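Local structure of tyrocidine synthase 2 (Brevibacillus parabrevis, 6TA8) at residues Leu253-Thr258 / Ser454-Leu459; Arg267-Ala272 / Gly461-Cys466. The protein is a multidomain non-ribosomal peptide synthetase, represented here by a chain with the two-lobed fold of a condensation domain. All blocks are in the same frame, centred on the assembly; numbering follows the deposited sequence.

Interaction 1: residues Leu253-Thr258 / Ser454-Leu459; sequences LSFALT and SYRKHL
With chi1 at 75°, F255 sets its CG between its own backbone N and carbonyl carbon, while Y455 and R456 both carry CG anti to the backbone N; the phenyl ring thereby reaches the helix beside the tyrosine ring and the start of the arginine chain. The pairing is strand against helix in the condensation-domain fold: strand 250-256, an outermost strand of the six-stranded mixed sheet, packs against helix 445-466, and the axes of strand 253-256 and helix 454-459 approach to 10.2 Å, only 19° from parallel. F255 supplies the largest share of the buried surface. Its CZ, at the ring edge, approaches Y455 CD2 to 3.6 Å; with centroids 6.0 Å apart and planes at 86°, the rings touch at their margins, each lying outside the other's face. L459 CD1 comes to the same phenyl edge, 4.3 Å from F255 CZ. R456 runs past F255 in the opposite direction, its CB 3.8 Å from F255 CE1, before bending at chi3. No hydrogen bond crosses between the segments. The polar end of Y455 is satisfied by L281, whose carbonyl O is hydrogen-bonded to the tyrosine OH, and F255 also rests on I434 of the neighbouring strand. Beyond the bend, the R456 guanidinium has F255 CB over one face, displaced from its centre, and NH1 stands 4.0 Å from A256 O.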
loop_
_atom_site.group_PDB
_atom_site.type_symbol
_atom_site.label_atom_id
_atom_site.label_comp_id
_atom_site.label_asym_id
_atom_site.label_seq_id
_atom_site.Cartn_x
_atom_site.Cartn_y
_atom_site.Cartn_z
ATOM N N LEU A 253 6.759 14.389 -6.843
ATOM C CA LEU A 253 7.383 14.540 -8.150
ATOM C C LEU A 253 7.359 13.183 -8.839
ATOM O O LEU A 253 7.905 12.208 -8.313
ATOM C CB LEU A 253 8.815 15.062 -8.023
ATOM C CG LEU A 253 9.559 15.369 -9.326
ATOM C CD1 LEU A 253 10.403 16.624 -9.179
ATOM C CD2 LEU A 253 10.422 14.198 -9.752
ATOM N N SER A 254 6.731 13.121 -10.010
ATOM C CA SER A 254 6.523 11.867 -10.716
ATOM C C SER A 254 7.176 11.906 -12.091
ATOM O O SER A 254 7.238 12.955 -12.741
ATOM C CB SER A 254 5.027 11.561 -10.870
ATOM O OG SER A 254 4.356 11.643 -9.626
ATOM N N PHE A 255 7.665 10.746 -12.525
ATOM C CA PHE A 255 8.139 10.557 -13.887
ATOM C C PHE A 255 7.636 9.214 -14.395
ATOM O O PHE A 255 7.453 8.270 -13.621
ATOM C CB PHE A 255 9.674 10.640 -13.983
ATOM C CG PHE A 255 10.395 9.419 -13.470
ATOM C CD1 PHE A 255 10.730 8.381 -14.326
ATOM C CD2 PHE A 255 10.762 9.325 -12.138
ATOM C CE1 PHE A 255 11.398 7.264 -13.859
ATOM C CE2 PHE A 255 11.434 8.212 -11.665
ATOM C CZ PHE A 255 11.751 7.181 -12.527
ATOM N N ALA A 256 7.407 9.138 -15.702
ATOM C CA ALA A 256 6.859 7.945 -16.326
ATOM C C ALA A 256 7.727 7.527 -17.503
ATOM O O ALA A 256 8.459 8.334 -18.083
ATOM C CB ALA A 256 5.414 8.168 -16.794
ATOM N N LEU A 257 7.636 6.248 -17.848
ATOM C CA LEU A 257 8.328 5.690 -18.998
ATOM C C LEU A 257 7.346 5.472 -20.142
ATOM O O LEU A 257 6.151 5.257 -19.925
ATOM C CB LEU A 257 9.009 4.366 -18.641
ATOM C CG LEU A 257 10.070 4.398 -17.537
ATOM C CD1 LEU A 257 10.741 3.040 -17.408
ATOM C CD2 LEU A 257 11.099 5.483 -17.807
ATOM N N THR A 258 7.862 5.535 -21.367
ATOM C CA THR A 258 7.036 5.286 -22.536
ATOM C C THR A 258 6.599 3.822 -22.575
ATOM O O THR A 258 7.229 2.941 -21.981
ATOM C CB THR A 258 7.793 5.645 -23.816
ATOM O OG1 THR A 258 8.930 4.785 -23.960
ATOM C CG2 THR A 258 8.265 7.090 -23.770
ATOM N N SER A 454 18.176 10.768 -11.936
ATOM C CA SER A 454 19.206 9.749 -11.770
ATOM C C SER A 454 18.598 8.357 -11.663
ATOM O O SER A 454 19.244 7.368 -12.030
ATOM C CB SER A 454 20.057 10.054 -10.537
ATOM O OG SER A 454 20.709 11.306 -10.663
ATOM N N TYR A 455 17.364 8.261 -11.164
ATOM C CA TYR A 455 16.682 6.973 -11.103
ATOM C C TYR A 455 16.236 6.512 -12.484
ATOM O O TYR A 455 16.172 5.304 -12.742
ATOM C CB TYR A 455 15.487 7.064 -10.153
ATOM C CG TYR A 455 14.811 5.743 -9.863
ATOM C CD1 TYR A 455 15.553 4.583 -9.686
ATOM C CD2 TYR A 455 13.429 5.658 -9.756
ATOM C CE1 TYR A 455 14.937 3.376 -9.419
ATOM C CE2 TYR A 455 12.805 4.455 -9.487
ATOM C CZ TYR A 455 13.564 3.317 -9.320
ATOM O OH TYR A 455 12.948 2.117 -9.053
ATOM N N ARG A 456 15.935 7.451 -13.382
ATOM C CA ARG A 456 15.526 7.086 -14.733
ATOM C C ARG A 456 16.721 6.698 -15.596
ATOM O O ARG A 456 16.640 5.746 -16.381
ATOM C CB ARG A 456 14.751 8.236 -15.376
ATOM C CG ARG A 456 14.615 8.127 -16.885
ATOM C CD ARG A 456 13.476 8.985 -17.400
ATOM N NE ARG A 456 13.533 10.344 -16.871
ATOM C CZ ARG A 456 12.588 11.258 -17.063
ATOM N NH1 ARG A 456 11.508 10.958 -17.773
ATOM N NH2 ARG A 456 12.722 12.472 -16.546
ATOM N N LYS A 457 17.840 7.416 -15.461
ATOM C CA LYS A 457 19.027 7.111 -16.250
ATOM C C LYS A 457 19.625 5.752 -15.914
ATOM O O LYS A 457 20.468 5.261 -16.673
ATOM C CB LYS A 457 20.083 8.204 -16.063
ATOM C CG LYS A 457 20.872 8.113 -14.767
ATOM C CD LYS A 457 22.285 8.646 -14.953
ATOM C CE LYS A 457 22.995 8.826 -13.620
ATOM N NZ LYS A 457 22.458 9.984 -12.851
ATOM N N HIS A 458 19.217 5.137 -14.805
ATOM C CA HIS A 458 19.629 3.780 -14.474
ATOM C C HIS A 458 18.593 2.736 -14.858
ATOM O O HIS A 458 18.963 1.599 -15.167
ATOM C CB HIS A 458 19.934 3.666 -12.976
ATOM C CG HIS A 458 21.200 4.350 -12.566
ATOM N ND1 HIS A 458 21.216 5.590 -11.965
ATOM C CD2 HIS A 458 22.495 3.971 -12.677
ATOM C CE1 HIS A 458 22.464 5.943 -11.718
ATOM N NE2 HIS A 458 23.261 4.977 -12.141
ATOM N N LEU A 459 17.306 3.091 -14.845
ATOM C CA LEU A 459 16.282 2.179 -15.342
ATOM C C LEU A 459 16.444 1.950 -16.839
ATOM O O LEU A 459 16.373 0.811 -17.317
ATOM C CB LEU A 459 14.890 2.727 -15.030
ATOM C CG LEU A 459 14.370 2.542 -13.604
ATOM C CD1 LEU A 459 13.021 3.226 -13.435
ATOM C CD2 LEU A 459 14.274 1.067 -13.259
#

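Interaction 2: residues Arg267-Ala272 / Gly461-Cys466; sequences RHVHHA and GIIEHC
V269 meets helix 445-466 at two points, and these form the tight part of the contact. Its CB lies 3.7 Å from C466 CB, consistent with the close approach of the V269 and C466 CA atoms (5.1 Å). Its CG1 is placed anti to the carbonyl carbon (chi1 -54°), and from there it comes within 3.5 Å of I463 O and 4.1 Å of I463 CB, so one methyl meets both backbone and side chain of the isoleucine. No hydrogen bond spans the segments. Within the condensation-domain fold this joins the turn after helix 259-267, and the start of the weakly bonded helix that follows, to the C-terminal end of helix 445-466. Helix 277-293 adds to the apolar surroundings through L280, which touches both V269 and I462, while I343 of helix 339-351 touches C466. Toward the solvent the fit is looser: exposed A272 buries just 23 Å² against the other segment, where V269 buries 74 Å², and its one touch is CB on C466 O at 3.7 Å. H268 is exposed too; its CB comes no nearer than 6.8 Å to C466 O, and the imidazole turns off farther still. The nearest approach of H268 is through its backbone, with H268 O 4.3 Å from C466 O.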
loop_
_atom_site.group_PDB
_atom_site.type_symbol
_atom_site.label_atom_id
_atom_site.label_comp_id
_atom_site.label_asym_id
_atom_site.label_seq_id
_atom_site.Cartn_x
_atom_site.Cartn_y
_atom_site.Cartn_z
ATOM N N ARG A 267 8.678 -7.777 -20.767
ATOM C CA ARG A 267 8.667 -8.949 -21.629
ATOM C C ARG A 267 10.031 -9.366 -22.160
ATOM O O ARG A 267 10.187 -10.535 -22.532
ATOM C CB ARG A 267 7.734 -8.717 -22.830
ATOM C CG ARG A 267 6.317 -9.231 -22.637
ATOM C CD ARG A 267 6.029 -10.419 -23.543
ATOM N NE ARG A 267 7.058 -11.450 -23.447
ATOM C CZ ARG A 267 7.207 -12.269 -22.410
ATOM N NH1 ARG A 267 8.176 -13.176 -22.416
ATOM N NH2 ARG A 267 6.387 -12.190 -21.370
ATOM N N HIS A 268 11.015 -8.468 -22.208
ATOM C CA HIS A 268 12.251 -8.735 -22.930
ATOM C C HIS A 268 13.517 -8.644 -22.087
ATOM O O HIS A 268 14.605 -8.907 -22.614
ATOM C CB HIS A 268 12.379 -7.776 -24.125
ATOM C CG HIS A 268 11.215 -7.823 -25.066
ATOM N ND1 HIS A 268 10.018 -7.192 -24.802
ATOM C CD2 HIS A 268 11.067 -8.423 -26.270
ATOM C CE1 HIS A 268 9.182 -7.402 -25.802
ATOM N NE2 HIS A 268 9.793 -8.146 -26.707
ATOM N N VAL A 269 13.424 -8.285 -20.810
ATOM C CA VAL A 269 14.607 -8.125 -19.970
ATOM C C VAL A 269 14.618 -9.049 -18.763
ATOM O O VAL A 269 15.654 -9.140 -18.086
ATOM C CB VAL A 269 14.778 -6.664 -19.502
ATOM C CG1 VAL A 269 14.788 -5.714 -20.688
ATOM C CG2 VAL A 269 13.688 -6.295 -18.509
ATOM N N HIS A 270 13.516 -9.739 -18.465
ATOM C CA HIS A 270 13.446 -10.520 -17.235
ATOM C C HIS A 270 14.326 -11.763 -17.313
ATOM O O HIS A 270 15.219 -11.959 -16.481
ATOM C CB HIS A 270 11.995 -10.901 -16.939
ATOM C CG HIS A 270 11.233 -9.846 -16.200
ATOM N ND1 HIS A 270 11.841 -8.738 -15.651
ATOM C CD2 HIS A 270 9.914 -9.730 -15.918
ATOM C CE1 HIS A 270 10.929 -7.984 -15.064
ATOM N NE2 HIS A 270 9.751 -8.563 -15.212
ATOM N N HIS A 271 14.102 -12.603 -18.319
ATOM C CA HIS A 271 14.678 -13.943 -18.361
ATOM C C HIS A 271 16.142 -13.971 -18.797
ATOM O O HIS A 271 16.680 -15.062 -19.015
ATOM C CB HIS A 271 13.837 -14.837 -19.277
ATOM C CG HIS A 271 12.414 -14.980 -18.835
ATOM N ND1 HIS A 271 11.472 -15.675 -19.564
ATOM C CD2 HIS A 271 11.770 -14.518 -17.736
ATOM C CE1 HIS A 271 10.312 -15.633 -18.934
ATOM N NE2 HIS A 271 10.465 -14.936 -17.823
ATOM N N ALA A 272 16.798 -12.817 -18.929
ATOM C CA ALA A 272 18.241 -12.817 -19.146
ATOM C C ALA A 272 18.990 -13.013 -17.834
ATOM O O ALA A 272 20.017 -13.700 -17.796
ATOM C CB ALA A 272 18.677 -11.519 -19.827
ATOM N N GLY A 461 19.211 2.336 -18.443
ATOM C CA GLY A 461 20.472 1.645 -18.637
ATOM C C GLY A 461 20.380 0.155 -18.385
ATOM O O GLY A 461 21.116 -0.627 -18.994
ATOM N N ILE A 462 19.479 -0.263 -17.493
ATOM C CA ILE A 462 19.335 -1.683 -17.192
ATOM C C ILE A 462 18.572 -2.397 -18.301
ATOM O O ILE A 462 18.970 -3.483 -18.739
ATOM C CB ILE A 462 18.657 -1.869 -15.822
ATOM C CG1 ILE A 462 19.627 -1.516 -14.693
ATOM C CG2 ILE A 462 18.156 -3.295 -15.659
ATOM C CD1 ILE A 462 19.025 -1.638 -13.312
ATOM N N ILE A 463 17.473 -1.805 -18.777
ATOM C CA ILE A 463 16.678 -2.463 -19.810
ATOM C C ILE A 463 17.450 -2.548 -21.120
ATOM O O ILE A 463 17.305 -3.522 -21.869
ATOM C CB ILE A 463 15.328 -1.743 -19.995
ATOM C CG1 ILE A 463 15.541 -0.278 -20.379
ATOM C CG2 ILE A 463 14.499 -1.843 -18.727
ATOM C CD1 ILE A 463 14.540 0.243 -21.389
ATOM N N GLU A 464 18.280 -1.549 -21.422
ATOM C CA GLU A 464 19.110 -1.604 -22.619
ATOM C C GLU A 464 20.323 -2.508 -22.441
ATOM O O GLU A 464 20.870 -2.992 -23.437
ATOM C CB GLU A 464 19.556 -0.195 -23.015
ATOM C CG GLU A 464 18.409 0.715 -23.428
ATOM C CD GLU A 464 18.829 2.166 -23.554
ATOM O OE1 GLU A 464 19.947 2.424 -24.044
ATOM O OE2 GLU A 464 18.038 3.051 -23.159
ATOM N N HIS A 465 20.752 -2.743 -21.201
ATOM C CA HIS A 465 21.824 -3.701 -20.954
ATOM C C HIS A 465 21.290 -5.127 -20.906
ATOM O O HIS A 465 21.936 -6.052 -21.410
ATOM C CB HIS A 465 22.551 -3.359 -19.653
ATOM C CG HIS A 465 23.184 -4.539 -18.985
ATOM N ND1 HIS A 465 24.314 -5.155 -19.479
ATOM C CD2 HIS A 465 22.848 -5.215 -17.861
ATOM C CE1 HIS A 465 24.646 -6.160 -18.689
ATOM N NE2 HIS A 465 23.772 -6.218 -17.700
ATOM N N CYS A 466 20.111 -5.321 -20.311
ATOM C CA CYS A 466 19.516 -6.649 -20.223
ATOM C C CYS A 466 18.920 -7.116 -21.544
ATOM O O CYS A 466 18.721 -8.322 -21.726
ATOM C CB CYS A 466 18.439 -6.675 -19.137
ATOM S SG CYS A 466 19.075 -6.502 -17.454
#

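Interactions 1 and 2 use successive parts of helix 445-466, residues 454-459 and 461-466, and their centres lie about 16 Å apart. The partner segments follow the same order: strand 250-256 leads through helix 259-267 to residues 267-272, so both strand and turn line up along the helix in the direction of the chain. Apart from this adjacency in sequence, the two contacts do not touch. Helix 277-293 is common to their surroundings: A284 meets Y455 and L459 near interaction 1 and I462 near interaction 2. Their centres lie about 21 Å and 27 Å from the centre of the chain, on the same side of it.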